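Ribosome biogenesis GTPase A (Thermotoga maritima, PDB 3CNL) binds GTP through a circularly permuted GTPase domain and probably acts as a GTPase in a late step of 50S ribosomal subunit assembly. Local coordinates at residues A[33-38]-A[65-70]; A[137-142]-A[147-152]; A[207-212]-A[225-230]. One frame throughout, in Å; residues are numbered along the deposited sequence.

Contact 1: residues A[33-38]-A[65-70]; sequences APFATS and KKWVEF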
ATOM      1  N   ALA A  33       4.627  -5.150   0.209  1.00 20.94           N
ATOM      2  CA  ALA A  33       3.861  -5.993   1.127  1.00 20.95           C
ATOM      3  C   ALA A  33       2.542  -6.396   0.474  1.00 21.67           C
ATOM      4  O   ALA A  33       1.502  -5.901   0.874  1.00 22.02           O
ATOM      5  CB  ALA A  33       3.577  -5.205   2.455  1.00 20.92           C
ATOM      6  N   PRO A  34       2.578  -7.253  -0.568  1.00 22.20           N
ATOM      7  CA  PRO A  34       1.336  -7.605  -1.282  1.00 22.94           C
ATOM      8  C   PRO A  34       0.264  -8.363  -0.526  1.00 23.75           C
ATOM      9  O   PRO A  34      -0.909  -8.215  -0.876  1.00 24.09           O
ATOM     10  CB  PRO A  34       1.833  -8.416  -2.498  1.00 22.60           C
ATOM     11  CG  PRO A  34       3.249  -7.983  -2.646  1.00 22.46           C
ATOM     12  CD  PRO A  34       3.755  -7.829  -1.241  1.00 21.60           C
ATOM     13  N   PHE A  35       0.629  -9.183   0.464  1.00 24.71           N
ATOM     14  CA  PHE A  35      -0.395  -9.842   1.268  1.00 25.10           C
ATOM     15  C   PHE A  35      -0.960  -8.848   2.283  1.00 24.46           C
ATOM     16  O   PHE A  35      -2.180  -8.687   2.400  1.00 24.00           O
ATOM     17  CB  PHE A  35       0.126 -11.093   1.991  1.00 26.85           C
ATOM     18  CG  PHE A  35       0.192 -12.347   1.135  1.00 28.01           C
ATOM     19  CD1 PHE A  35      -0.597 -12.501  -0.004  1.00 29.63           C
ATOM     20  CD2 PHE A  35       1.029 -13.391   1.506  1.00 30.35           C
ATOM     21  CE1 PHE A  35      -0.517 -13.652  -0.770  1.00 31.08           C
ATOM     22  CE2 PHE A  35       1.106 -14.565   0.749  1.00 31.45           C
ATOM     23  CZ  PHE A  35       0.337 -14.696  -0.375  1.00 29.55           C
ATOM     24  N   ALA A  36      -0.076  -8.149   2.988  1.00 22.94           N
ATOM     25  CA  ALA A  36      -0.510  -7.236   4.017  1.00 22.59           C
ATOM     26  C   ALA A  36      -1.491  -6.228   3.468  1.00 22.45           C
ATOM     27  O   ALA A  36      -2.485  -5.933   4.132  1.00 22.75           O
ATOM     28  CB  ALA A  36       0.707  -6.528   4.698  1.00 22.66           C
ATOM     29  N   THR A  37      -1.230  -5.718   2.255  1.00 22.53           N
ATOM     30  CA  THR A  37      -2.041  -4.652   1.642  1.00 22.92           C
ATOM     31  C   THR A  37      -3.141  -5.164   0.680  1.00 24.36           C
ATOM     32  O   THR A  37      -3.695  -4.394  -0.103  1.00 23.53           O
ATOM     33  CB  THR A  37      -1.170  -3.589   0.911  1.00 22.77           C
ATOM     34  OG1 THR A  37      -0.394  -4.215  -0.121  1.00 21.61           O
ATOM     35  CG2 THR A  37      -0.238  -2.855   1.914  1.00 22.02           C
ATOM     36  N   SER A  38      -3.462  -6.448   0.777  1.00 25.81           N
ATOM     37  CA  SER A  38      -4.526  -7.044  -0.016  1.00 28.56           C
ATOM     38  C   SER A  38      -5.845  -6.584   0.560  1.00 30.96           C
ATOM     39  O   SER A  38      -5.930  -6.299   1.760  1.00 30.88           O
ATOM     40  CB  SER A  38      -4.449  -8.561   0.067  1.00 28.14           C
ATOM     41  OG  SER A  38      -4.959  -9.012   1.301  1.00 28.70           O
ATOM     42  N   LYS A  65       9.316  -9.122  -8.724  1.00 28.94           N
ATOM     43  CA  LYS A  65       9.165 -10.144  -9.767  1.00 29.54           C
ATOM     44  C   LYS A  65       8.606 -11.453  -9.214  1.00 29.28           C
ATOM     45  O   LYS A  65       7.722 -12.060  -9.831  1.00 30.45           O
ATOM     46  CB  LYS A  65      10.463 -10.378 -10.537  1.00 29.91           C
ATOM     47  CG  LYS A  65      10.249 -11.256 -11.783  1.00 32.82           C
ATOM     48  CD  LYS A  65       9.302 -10.579 -12.774  1.00 37.44           C
ATOM     49  CE  LYS A  65       8.218 -11.536 -13.221  1.00 38.83           C
ATOM     50  NZ  LYS A  65       7.874 -11.336 -14.665  1.00 43.48           N
ATOM     51  N   LYS A  66       9.087 -11.892  -8.059  1.00 28.54           N
ATOM     52  CA  LYS A  66       8.553 -13.118  -7.454  1.00 28.17           C
ATOM     53  C   LYS A  66       7.077 -13.003  -7.102  1.00 27.59           C
ATOM     54  O   LYS A  66       6.329 -13.992  -7.149  1.00 26.71           O
ATOM     55  CB  LYS A  66       9.345 -13.509  -6.197  1.00 29.34           C
ATOM     56  CG  LYS A  66      10.696 -14.200  -6.465  1.00 29.98           C
ATOM     57  CD  LYS A  66      10.516 -15.683  -6.843  1.00 33.19           C
ATOM     58  CE  LYS A  66      11.863 -16.471  -6.884  1.00 31.91           C
ATOM     59  NZ  LYS A  66      11.686 -17.808  -7.554  1.00 32.78           N
ATOM     60  N   TRP A  67       6.655 -11.805  -6.699  1.00 26.66           N
ATOM     61  CA  TRP A  67       5.234 -11.575  -6.440  1.00 25.84           C
ATOM     62  C   TRP A  67       4.414 -11.670  -7.724  1.00 26.01           C
ATOM     63  O   TRP A  67       3.347 -12.294  -7.731  1.00 25.60           O
ATOM     64  CB  TRP A  67       5.006 -10.243  -5.700  1.00 24.42           C
ATOM     65  CG  TRP A  67       5.273 -10.364  -4.238  1.00 23.20           C
ATOM     66  CD1 TRP A  67       6.281  -9.771  -3.538  1.00 22.84           C
ATOM     67  CD2 TRP A  67       4.527 -11.144  -3.290  1.00 22.94           C
ATOM     68  NE1 TRP A  67       6.205 -10.125  -2.208  1.00 23.61           N
ATOM     69  CE2 TRP A  67       5.133 -10.960  -2.029  1.00 23.17           C
ATOM     70  CE3 TRP A  67       3.387 -11.962  -3.380  1.00 23.23           C
ATOM     71  CZ2 TRP A  67       4.660 -11.587  -0.872  1.00 23.72           C
ATOM     72  CZ3 TRP A  67       2.906 -12.565  -2.240  1.00 23.44           C
ATOM     73  CH2 TRP A  67       3.546 -12.377  -0.989  1.00 23.28           C
ATOM     74  N   VAL A  68       4.898 -11.069  -8.806  1.00 26.72           N
ATOM     75  CA  VAL A  68       4.196 -11.173 -10.104  1.00 28.16           C
ATOM     76  C   VAL A  68       3.982 -12.638 -10.462  1.00 29.20           C
ATOM     77  O   VAL A  68       2.873 -13.026 -10.805  1.00 29.22           O
ATOM     78  CB  VAL A  68       4.920 -10.432 -11.265  1.00 28.30           C
ATOM     79  CG1 VAL A  68       4.150 -10.584 -12.585  1.00 28.06           C
ATOM     80  CG2 VAL A  68       5.076  -8.945 -10.935  1.00 28.55           C
ATOM     81  N   GLU A  69       5.040 -13.444 -10.351  1.00 30.66           N
ATOM     82  CA  GLU A  69       5.004 -14.874 -10.704  1.00 31.94           C
ATOM     83  C   GLU A  69       4.041 -15.644  -9.853  1.00 32.33           C
ATOM     84  O   GLU A  69       3.280 -16.474 -10.358  1.00 32.86           O
ATOM     85  CB  GLU A  69       6.382 -15.486 -10.527  1.00 32.73           C
ATOM     86  CG  GLU A  69       7.403 -14.775 -11.340  1.00 35.64           C
ATOM     87  CD  GLU A  69       8.568 -15.630 -11.689  1.00 37.85           C
ATOM     88  OE1 GLU A  69       8.513 -16.854 -11.429  1.00 42.32           O
ATOM     89  OE2 GLU A  69       9.536 -15.058 -12.228  1.00 42.43           O
ATOM     90  N   PHE A  70       4.086 -15.361  -8.550  1.00 32.14           N
ATOM     91  CA  PHE A  70       3.153 -15.920  -7.596  1.00 32.21           C
ATOM     92  C   PHE A  70       1.695 -15.667  -7.999  1.00 32.29           C
ATOM     93  O   PHE A  70       0.885 -16.591  -7.960  1.00 32.08           O
ATOM     94  CB  PHE A  70       3.432 -15.361  -6.187  1.00 32.10           C
ATOM     95  CG  PHE A  70       2.481 -15.874  -5.134  1.00 32.56           C
ATOM     96  CD1 PHE A  70       2.701 -17.105  -4.536  1.00 33.22           C
ATOM     97  CD2 PHE A  70       1.373 -15.125  -4.748  1.00 31.61           C
ATOM     98  CE1 PHE A  70       1.833 -17.593  -3.563  1.00 31.99           C
ATOM     99  CE2 PHE A  70       0.501 -15.598  -3.775  1.00 32.00           C
ATOM    100  CZ  PHE A  70       0.732 -16.844  -3.187  1.00 32.12           C
TER
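Pro34 sets the CB-CG-CD side of its ring over one face of the Trp67 indole, with the rest of the ring tilted away. Its CG sits 3.4 Å from the centroid of the Trp67 five-membered ring and 6° off the ring normal, a clear CH-pi contact. The far edge of that indole points at the face of Phe35, an edge-to-face pair with planes at 78° and CH2 of Trp67 3.7 Å from CD2 of Phe35. Phe35 CZ then touches Phe70 CE2 at 3.5 Å, which completes an aromatic cluster. The Phe70 ring is brought there by its CG lying anti to the backbone N (chi1 179°).

No hydrogen bond joins the two segments. The loop is braced internally: Ala33 O accepts from both Thr37 N and Thr37 OG1, from opposite faces of its plane. In the type I turn from Phe35 to Ser38, Phe35 O takes both Ser38 N and Ser38 OG. The indole NE1 is bonded to Glu246 O, and the Glu246 carboxylate accepts from the amides of Phe35 and Ala36.

The contact seats the loop after strand 24-30 on helix 61-73. Leu53 of strand 48-54 touches both Pro34 and Trp67, while helix 162-170 packs on Ala36.

Contact 2: residues A[137-142]-A[147-152]; sequences IQWFSL and KILDTP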
ATOM      1  N   ILE A 137     -20.452  10.280  -5.950  1.00 44.92           N
ATOM      2  CA  ILE A 137     -19.261   9.939  -6.715  1.00 43.70           C
ATOM      3  C   ILE A 137     -19.491  10.214  -8.213  1.00 42.64           C
ATOM      4  O   ILE A 137     -20.550   9.905  -8.749  1.00 42.33           O
ATOM      5  CB  ILE A 137     -18.849   8.458  -6.494  1.00 43.99           C
ATOM      6  CG1 ILE A 137     -19.242   7.955  -5.095  1.00 45.00           C
ATOM      7  CG2 ILE A 137     -17.344   8.276  -6.738  1.00 43.42           C
ATOM      8  CD1 ILE A 137     -20.735   7.522  -4.943  1.00 46.89           C
ATOM      9  N   GLN A 138     -18.503  10.814  -8.872  1.00 41.71           N
ATOM     10  CA  GLN A 138     -18.591  11.129 -10.295  1.00 40.92           C
ATOM     11  C   GLN A 138     -17.687  10.211 -11.112  1.00 39.85           C
ATOM     12  O   GLN A 138     -16.658   9.731 -10.630  1.00 39.74           O
ATOM     13  CB  GLN A 138     -18.228  12.600 -10.556  1.00 41.50           C
ATOM     14  CG  GLN A 138     -19.234  13.616  -9.986  1.00 44.37           C
ATOM     15  CD  GLN A 138     -20.554  13.632 -10.740  1.00 45.84           C
ATOM     16  OE1 GLN A 138     -21.550  13.035 -10.305  1.00 49.20           O
ATOM     17  NE2 GLN A 138     -20.567  14.307 -11.886  1.00 48.88           N
ATOM     18  N   TRP A 139     -18.078   9.961 -12.352  1.00 38.37           N
ATOM     19  CA  TRP A 139     -17.208   9.262 -13.276  1.00 37.04           C
ATOM     20  C   TRP A 139     -16.348  10.255 -14.042  1.00 36.23           C
ATOM     21  O   TRP A 139     -16.728  11.430 -14.219  1.00 36.29           O
ATOM     22  CB  TRP A 139     -18.016   8.461 -14.289  1.00 36.36           C
ATOM     23  CG  TRP A 139     -18.995   7.534 -13.691  1.00 37.20           C
ATOM     24  CD1 TRP A 139     -20.294   7.807 -13.385  1.00 35.90           C
ATOM     25  CD2 TRP A 139     -18.774   6.167 -13.333  1.00 36.98           C
ATOM     26  NE1 TRP A 139     -20.898   6.692 -12.854  1.00 35.94           N
ATOM     27  CE2 TRP A 139     -19.985   5.671 -12.812  1.00 38.35           C
ATOM     28  CE3 TRP A 139     -17.666   5.311 -13.404  1.00 34.49           C
ATOM     29  CZ2 TRP A 139     -20.125   4.354 -12.366  1.00 36.93           C
ATOM     30  CZ3 TRP A 139     -17.802   4.010 -12.966  1.00 38.20           C
ATOM     31  CH2 TRP A 139     -19.022   3.540 -12.445  1.00 37.56           C
ATOM     32  N   PHE A 140     -15.187   9.781 -14.475  1.00 34.25           N
ATOM     33  CA  PHE A 140     -14.498  10.369 -15.608  1.00 33.76           C
ATOM     34  C   PHE A 140     -14.342   9.261 -16.638  1.00 33.58           C
ATOM     35  O   PHE A 140     -14.379   8.077 -16.294  1.00 33.22           O
ATOM     36  CB  PHE A 140     -13.166  11.039 -15.235  1.00 33.34           C
ATOM     37  CG  PHE A 140     -12.095  10.093 -14.734  1.00 33.16           C
ATOM     38  CD1 PHE A 140     -12.049   9.724 -13.396  1.00 33.11           C
ATOM     39  CD2 PHE A 140     -11.093   9.628 -15.597  1.00 32.87           C
ATOM     40  CE1 PHE A 140     -11.053   8.861 -12.924  1.00 33.59           C
ATOM     41  CE2 PHE A 140     -10.090   8.770 -15.145  1.00 33.39           C
ATOM     42  CZ  PHE A 140     -10.072   8.387 -13.803  1.00 33.62           C
ATOM     43  N   SER A 141     -14.222   9.640 -17.902  1.00 33.53           N
ATOM     44  CA  SER A 141     -14.177   8.653 -18.967  1.00 33.66           C
ATOM     45  C   SER A 141     -12.817   8.713 -19.614  1.00 33.85           C
ATOM     46  O   SER A 141     -12.242   9.798 -19.743  1.00 34.08           O
ATOM     47  CB  SER A 141     -15.260   8.944 -20.004  1.00 33.85           C
ATOM     48  OG  SER A 141     -16.539   9.002 -19.392  1.00 34.75           O
ATOM     49  N   LEU A 142     -12.282   7.563 -20.010  1.00 33.78           N
ATOM     50  CA  LEU A 142     -11.086   7.560 -20.846  1.00 34.42           C
ATOM     51  C   LEU A 142     -11.495   7.974 -22.266  1.00 35.33           C
ATOM     52  O   LEU A 142     -12.679   8.204 -22.517  1.00 35.14           O
ATOM     53  CB  LEU A 142     -10.389   6.192 -20.826  1.00 34.10           C
ATOM     54  CG  LEU A 142      -9.931   5.654 -19.456  1.00 33.97           C
ATOM     55  CD1 LEU A 142      -9.281   4.271 -19.588  1.00 32.36           C
ATOM     56  CD2 LEU A 142      -8.989   6.615 -18.719  1.00 32.03           C
ATOM     57  N   LYS A 147     -15.298   4.028 -18.170  1.00 27.51           N
ATOM     58  CA  LYS A 147     -15.645   4.921 -17.072  1.00 27.95           C
ATOM     59  C   LYS A 147     -14.884   4.542 -15.801  1.00 27.96           C
ATOM     60  O   LYS A 147     -14.853   3.368 -15.428  1.00 27.03           O
ATOM     61  CB  LYS A 147     -17.149   4.845 -16.801  1.00 28.19           C
ATOM     62  CG  LYS A 147     -17.987   5.696 -17.733  1.00 28.47           C
ATOM     63  CD  LYS A 147     -19.447   5.564 -17.397  1.00 28.70           C
ATOM     64  CE  LYS A 147     -20.290   6.414 -18.319  1.00 29.83           C
ATOM     65  NZ  LYS A 147     -20.208   5.916 -19.726  1.00 31.37           N
ATOM     66  N   ILE A 148     -14.266   5.532 -15.151  1.00 28.37           N
ATOM     67  CA  ILE A 148     -13.609   5.310 -13.847  1.00 28.85           C
ATOM     68  C   ILE A 148     -14.167   6.251 -12.759  1.00 29.82           C
ATOM     69  O   ILE A 148     -14.219   7.461 -12.973  1.00 30.14           O
ATOM     70  CB  ILE A 148     -12.050   5.374 -13.979  1.00 28.66           C
ATOM     71  CG1 ILE A 148     -11.588   4.376 -15.062  1.00 27.64           C
ATOM     72  CG2 ILE A 148     -11.361   5.035 -12.627  1.00 27.69           C
ATOM     73  CD1 ILE A 148     -10.234   4.671 -15.688  1.00 28.52           C
ATOM     74  N   LEU A 149     -14.636   5.692 -11.633  1.00 30.88           N
ATOM     75  CA  LEU A 149     -15.070   6.497 -10.472  1.00 32.03           C
ATOM     76  C   LEU A 149     -13.950   7.399  -9.986  1.00 32.80           C
ATOM     77  O   LEU A 149     -12.830   6.935  -9.789  1.00 32.88           O
ATOM     78  CB  LEU A 149     -15.542   5.609  -9.318  1.00 32.06           C
ATOM     79  CG  LEU A 149     -16.896   4.917  -9.477  1.00 32.84           C
ATOM     80  CD1 LEU A 149     -17.137   3.914  -8.378  1.00 32.31           C
ATOM     81  CD2 LEU A 149     -18.030   5.945  -9.510  1.00 34.06           C
ATOM     82  N   ASP A 150     -14.247   8.682  -9.783  1.00 33.56           N
ATOM     83  CA  ASP A 150     -13.193   9.641  -9.475  1.00 34.89           C
ATOM     84  C   ASP A 150     -12.754   9.625  -8.005  1.00 34.60           C
ATOM     85  O   ASP A 150     -11.845  10.375  -7.626  1.00 34.85           O
ATOM     86  CB  ASP A 150     -13.557  11.075  -9.937  1.00 35.33           C
ATOM     87  CG  ASP A 150     -14.670  11.700  -9.119  1.00 38.11           C
ATOM     88  OD1 ASP A 150     -15.345  11.004  -8.318  1.00 42.06           O
ATOM     89  OD2 ASP A 150     -14.899  12.913  -9.287  1.00 41.61           O
ATOM     90  N   THR A 151     -13.413   8.798  -7.189  1.00 34.42           N
ATOM     91  CA  THR A 151     -13.019   8.600  -5.788  1.00 34.06           C
ATOM     92  C   THR A 151     -12.758   7.126  -5.470  1.00 33.36           C
ATOM     93  O   THR A 151     -13.566   6.254  -5.821  1.00 33.13           O
ATOM     94  CB  THR A 151     -14.040   9.198  -4.773  1.00 34.68           C
ATOM     95  OG1 THR A 151     -15.172   8.327  -4.622  1.00 36.28           O
ATOM     96  CG2 THR A 151     -14.522  10.541  -5.232  1.00 34.70           C
ATOM     97  N   PRO A 152     -11.635   6.840  -4.777  1.00 32.79           N
ATOM     98  CA  PRO A 152     -11.337   5.455  -4.453  1.00 31.91           C
ATOM     99  C   PRO A 152     -12.152   4.964  -3.265  1.00 31.09           C
ATOM    100  O   PRO A 152     -12.611   5.767  -2.450  1.00 30.51           O
ATOM    101  CB  PRO A 152      -9.848   5.496  -4.095  1.00 31.83           C
ATOM    102  CG  PRO A 152      -9.636   6.839  -3.555  1.00 32.73           C
ATOM    103  CD  PRO A 152     -10.601   7.760  -4.271  1.00 32.86           C
TER
HETATM  104  O   HOH W   1     -17.935   7.032 -20.743  1.00 27.63           O
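The Trp139 indole is sandwiched by two side chains of the partner strand. Leu149 CD2 lies over one face, 3.7 Å from the centroid of the Trp139 six-membered ring and 3° off its normal. The aliphatic chain of Lys147 lies on the opposite face, toward the rim, with its CB 3.5 Å from Trp139 CE3. The backbone N of Ile148 is at the edge of the indole, in plane. This is a beta hairpin of strands 139-141 and 147-154, at the margin of the sheet of the GTPase domain. Asp150, Thr151 and Pro152 lead into the GTP-binding Gly153, consistent with the DxxG (G3) motif of GTPases.

On the other side of the hairpin Phe140 packs with Ile148, whose CB lies over the ring face. The ring gets there because its CG sits between the backbone N and the carbonyl carbon (chi1 66°). Asp150 CB approaches the edge of the same ring. Leu142 CD2 adds an apolar contact to Ile148 CD1.

Phe140 and Ile148 form a hydrogen-bonded antiparallel pair, joined by two nearly straight bonds. Ser141-Lys147 and Trp139-Leu149 are non-hydrogen-bonded pairs. Past the regular ladder, Asp150 N donates to Gln138 O at 2.8 Å. Asp150 OD1 takes Gln138 N in return, from above the carboxylate plane.

Strand 101-106 carries the hairpin into the sheet through backbone bonds to Lys147 and Leu149. Arg101 makes a cation-pi contact with Trp139, and helix 112-120 touches Phe140. At the turn end, one water bridges Ser141 OG, at 2.8 Å, and Lys147 NZ, at 2.7 Å.

Contact 3: residues A[207-212]-A[225-230]; sequences EDFARK and ERALML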
ATOM      1  N   GLU A 207      17.295   4.972  19.899  1.00 30.71           N
ATOM      2  CA  GLU A 207      17.982   6.014  20.667  1.00 32.95           C
ATOM      3  C   GLU A 207      18.939   6.748  19.720  1.00 33.60           C
ATOM      4  O   GLU A 207      18.952   7.978  19.663  1.00 34.41           O
ATOM      5  CB  GLU A 207      18.703   5.407  21.883  1.00 34.07           C
ATOM      6  CG  GLU A 207      18.841   6.357  23.080  1.00 38.33           C
ATOM      7  CD  GLU A 207      20.252   6.857  23.253  1.00 40.74           C
ATOM      8  OE1 GLU A 207      20.513   7.669  24.179  1.00 45.46           O
ATOM      9  OE2 GLU A 207      21.114   6.422  22.457  1.00 48.05           O
ATOM     10  N   ASP A 208      19.706   6.000  18.941  1.00 34.16           N
ATOM     11  CA  ASP A 208      20.600   6.607  17.957  1.00 35.26           C
ATOM     12  C   ASP A 208      19.890   7.460  16.878  1.00 34.92           C
ATOM     13  O   ASP A 208      20.363   8.548  16.542  1.00 35.03           O
ATOM     14  CB  ASP A 208      21.458   5.551  17.292  1.00 36.18           C
ATOM     15  CG  ASP A 208      22.276   6.114  16.167  1.00 38.37           C
ATOM     16  OD1 ASP A 208      23.119   6.987  16.434  1.00 43.12           O
ATOM     17  OD2 ASP A 208      22.073   5.694  15.008  1.00 43.10           O
ATOM     18  N   PHE A 209      18.776   6.958  16.343  1.00 34.09           N
ATOM     19  CA  PHE A 209      17.972   7.680  15.354  1.00 33.63           C
ATOM     20  C   PHE A 209      17.475   8.999  15.914  1.00 33.63           C
ATOM     21  O   PHE A 209      17.477  10.018  15.203  1.00 33.68           O
ATOM     22  CB  PHE A 209      16.749   6.842  14.928  1.00 33.75           C
ATOM     23  CG  PHE A 209      15.980   7.430  13.760  1.00 33.34           C
ATOM     24  CD1 PHE A 209      16.343   7.125  12.452  1.00 33.17           C
ATOM     25  CD2 PHE A 209      14.913   8.296  13.974  1.00 33.91           C
ATOM     26  CE1 PHE A 209      15.644   7.663  11.360  1.00 32.36           C
ATOM     27  CE2 PHE A 209      14.203   8.841  12.891  1.00 33.04           C
ATOM     28  CZ  PHE A 209      14.577   8.514  11.582  1.00 33.32           C
ATOM     29  N   ALA A 210      17.014   8.953  17.166  1.00 33.31           N
ATOM     30  CA  ALA A 210      16.421  10.083  17.868  1.00 34.47           C
ATOM     31  C   ALA A 210      17.451  11.187  18.121  1.00 35.55           C
ATOM     32  O   ALA A 210      17.111  12.375  18.144  1.00 35.69           O
ATOM     33  CB  ALA A 210      15.804   9.632  19.188  1.00 33.27           C
ATOM     34  N   ARG A 211      18.695  10.767  18.327  1.00 36.63           N
ATOM     35  CA  ARG A 211      19.822  11.664  18.456  1.00 38.01           C
ATOM     36  C   ARG A 211      20.248  12.213  17.091  1.00 38.96           C
ATOM     37  O   ARG A 211      20.345  13.420  16.935  1.00 39.58           O
ATOM     38  CB  ARG A 211      20.995  10.952  19.148  1.00 37.69           C
ATOM     39  CG  ARG A 211      20.824  10.737  20.654  1.00 37.91           C
ATOM     40  CD  ARG A 211      22.126  10.185  21.243  1.00 38.17           C
ATOM     41  NE  ARG A 211      21.999   9.800  22.649  1.00 39.70           N
ATOM     42  CZ  ARG A 211      22.106  10.641  23.685  1.00 40.18           C
ATOM     43  NH1 ARG A 211      22.336  11.937  23.492  1.00 38.94           N
ATOM     44  NH2 ARG A 211      21.968  10.188  24.922  1.00 40.31           N
ATOM     45  N   LYS A 212      20.482  11.342  16.107  1.00 40.24           N
ATOM     46  CA  LYS A 212      20.942  11.781  14.777  1.00 41.16           C
ATOM     47  C   LYS A 212      19.978  12.763  14.101  1.00 41.82           C
ATOM     48  O   LYS A 212      20.372  13.456  13.137  1.00 42.17           O
ATOM     49  CB  LYS A 212      21.214  10.591  13.841  1.00 41.58           C
ATOM     50  CG  LYS A 212      22.430   9.729  14.186  1.00 42.88           C
ATOM     51  CD  LYS A 212      23.751  10.448  13.929  1.00 45.83           C
ATOM     52  CE  LYS A 212      24.459  10.823  15.223  1.00 46.75           C
ATOM     53  NZ  LYS A 212      25.179   9.642  15.780  1.00 48.85           N
ATOM     54  N   GLU A 225       9.306   7.843  20.994  1.00 35.78           N
ATOM     55  CA  GLU A 225       8.005   7.929  20.327  1.00 35.77           C
ATOM     56  C   GLU A 225       8.055   8.686  18.984  1.00 34.91           C
ATOM     57  O   GLU A 225       7.479   8.243  17.987  1.00 34.93           O
ATOM     58  CB  GLU A 225       6.989   8.585  21.248  1.00 36.63           C
ATOM     59  CG  GLU A 225       5.573   8.462  20.737  1.00 40.05           C
ATOM     60  CD  GLU A 225       4.573   9.039  21.694  1.00 43.39           C
ATOM     61  OE1 GLU A 225       3.830   8.245  22.316  1.00 47.66           O
ATOM     62  OE2 GLU A 225       4.541  10.282  21.837  1.00 46.18           O
ATOM     63  N   ARG A 226       8.754   9.818  18.973  1.00 33.35           N
ATOM     64  CA  ARG A 226       8.906  10.652  17.789  1.00 33.03           C
ATOM     65  C   ARG A 226       9.885  10.066  16.774  1.00 30.66           C
ATOM     66  O   ARG A 226       9.710  10.242  15.570  1.00 29.53           O
ATOM     67  CB  ARG A 226       9.379  12.055  18.190  1.00 32.83           C
ATOM     68  CG  ARG A 226       8.271  13.010  18.640  1.00 35.08           C
ATOM     69  CD  ARG A 226       8.850  14.415  18.872  1.00 35.18           C
ATOM     70  NE  ARG A 226       9.148  15.082  17.603  1.00 42.90           N
ATOM     71  CZ  ARG A 226       9.936  16.145  17.473  1.00 41.96           C
ATOM     72  NH1 ARG A 226      10.542  16.678  18.533  1.00 45.00           N
ATOM     73  NH2 ARG A 226      10.135  16.665  16.268  1.00 47.06           N
ATOM     74  N   ALA A 227      10.932   9.395  17.263  1.00 28.74           N
ATOM     75  CA  ALA A 227      11.844   8.672  16.384  1.00 27.52           C
ATOM     76  C   ALA A 227      11.098   7.576  15.622  1.00 26.28           C
ATOM     77  O   ALA A 227      11.287   7.415  14.419  1.00 24.50           O
ATOM     78  CB  ALA A 227      13.016   8.070  17.175  1.00 27.70           C
ATOM     79  N   LEU A 228      10.260   6.831  16.337  1.00 26.25           N
ATOM     80  CA  LEU A 228       9.443   5.781  15.720  1.00 26.53           C
ATOM     81  C   LEU A 228       8.515   6.337  14.648  1.00 26.93           C
ATOM     82  O   LEU A 228       8.478   5.825  13.539  1.00 26.57           O
ATOM     83  CB  LEU A 228       8.631   5.009  16.764  1.00 26.46           C
ATOM     84  CG  LEU A 228       9.379   4.136  17.775  1.00 26.60           C
ATOM     85  CD1 LEU A 228       8.530   3.908  19.020  1.00 28.35           C
ATOM     86  CD2 LEU A 228       9.815   2.809  17.161  1.00 28.49           C
ATOM     87  N   MET A 229       7.743   7.362  14.988  1.00 27.77           N
ATOM     88  CA  MET A 229       6.860   8.016  14.016  1.00 29.12           C
ATOM     89  C   MET A 229       7.610   8.440  12.756  1.00 28.03           C
ATOM     90  O   MET A 229       7.204   8.115  11.644  1.00 28.08           O
ATOM     91  CB  MET A 229       6.193   9.241  14.663  1.00 32.77           C
ATOM     92  CG  MET A 229       5.559  10.230  13.686  1.00 33.16           C
ATOM     93  SD  MET A 229       3.998   9.603  13.030  1.00 48.49           S
ATOM     94  CE  MET A 229       3.188  11.110  12.465  1.00 34.93           C
ATOM     95  N   LEU A 230       8.708   9.167  12.939  1.00 27.92           N
ATOM     96  CA  LEU A 230       9.505   9.673  11.827  1.00 27.09           C
ATOM     97  C   LEU A 230      10.197   8.557  11.062  1.00 26.46           C
ATOM     98  O   LEU A 230      10.254   8.589   9.831  1.00 25.99           O
ATOM     99  CB  LEU A 230      10.527  10.677  12.352  1.00 27.54           C
ATOM    100  CG  LEU A 230      11.578  11.355  11.462  1.00 28.66           C
ATOM    101  CD1 LEU A 230      10.994  12.057  10.240  1.00 30.74           C
ATOM    102  CD2 LEU A 230      12.359  12.354  12.332  1.00 28.77           C
TER
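Phe209 and Ala210 pack on Ala227 and Leu230 in a small, buried, apolar helix-helix contact. It joins helix 202-212 to helix 224-236, two helices that follow one another in the C-terminal helical part of the chain. The helices run nearly perpendicular, with an angle of 85° between the short segments and axes 8.8 Å apart at closest approach. The crossing point is at the two alanines. Ala210 CB meets Ala227 CB at 3.8 Å, and their CA atoms are just 5.0 Å apart. Two methyl side chains let the backbones come this near.

Phe209 reaches past the crossing. With its CG anti to the backbone N (chi1 -171°), the ring reaches from Ala227 toward Leu230. Its CD2 touches Ala227 CB at 3.7 Å. Leu230, one turn further on, places its CG at the edge of the ring, in plane. The two side chains cross at about a right angle.

No hydrogen bond links the segments. Two charged pairs lie within 207-212, each between residues four apart. Lys212 NZ and Asp208 OD1 form a long salt bridge whose hydrogen bond is weak. Pro222 of the connecting loop touches Glu207 and Ala210, and Leu228 of helix 224-236 rests on Phe202 and Phe206. Arg211 holds Glu207 side-on: its NE and NH2 each donate to Glu207 OE1 at 3.0 Å, from the same face of the carboxylate plane.

The contacts come in series along the chain. Contacts 1 and 2 belong to the GTP-binding domain; contact 3 lies in the helices that follow. Contact 1 packs a loop and helix 61-73 against the parallel part of the sheet. Contact 2 forms the antiparallel margin of the same sheet. Their centres are 27 Å apart. Contact 3 is about 30 Å from contact 1 and 41 Å from contact 2, centre to centre, and lies across the chain's centre from contact 2. None touches another. GTP-site residues Asn54 to Asp57 precede helix 61-73, while the Asn109 to Thr114 group comes later, before contact 2, an order that fits a circularly permuted GTPase.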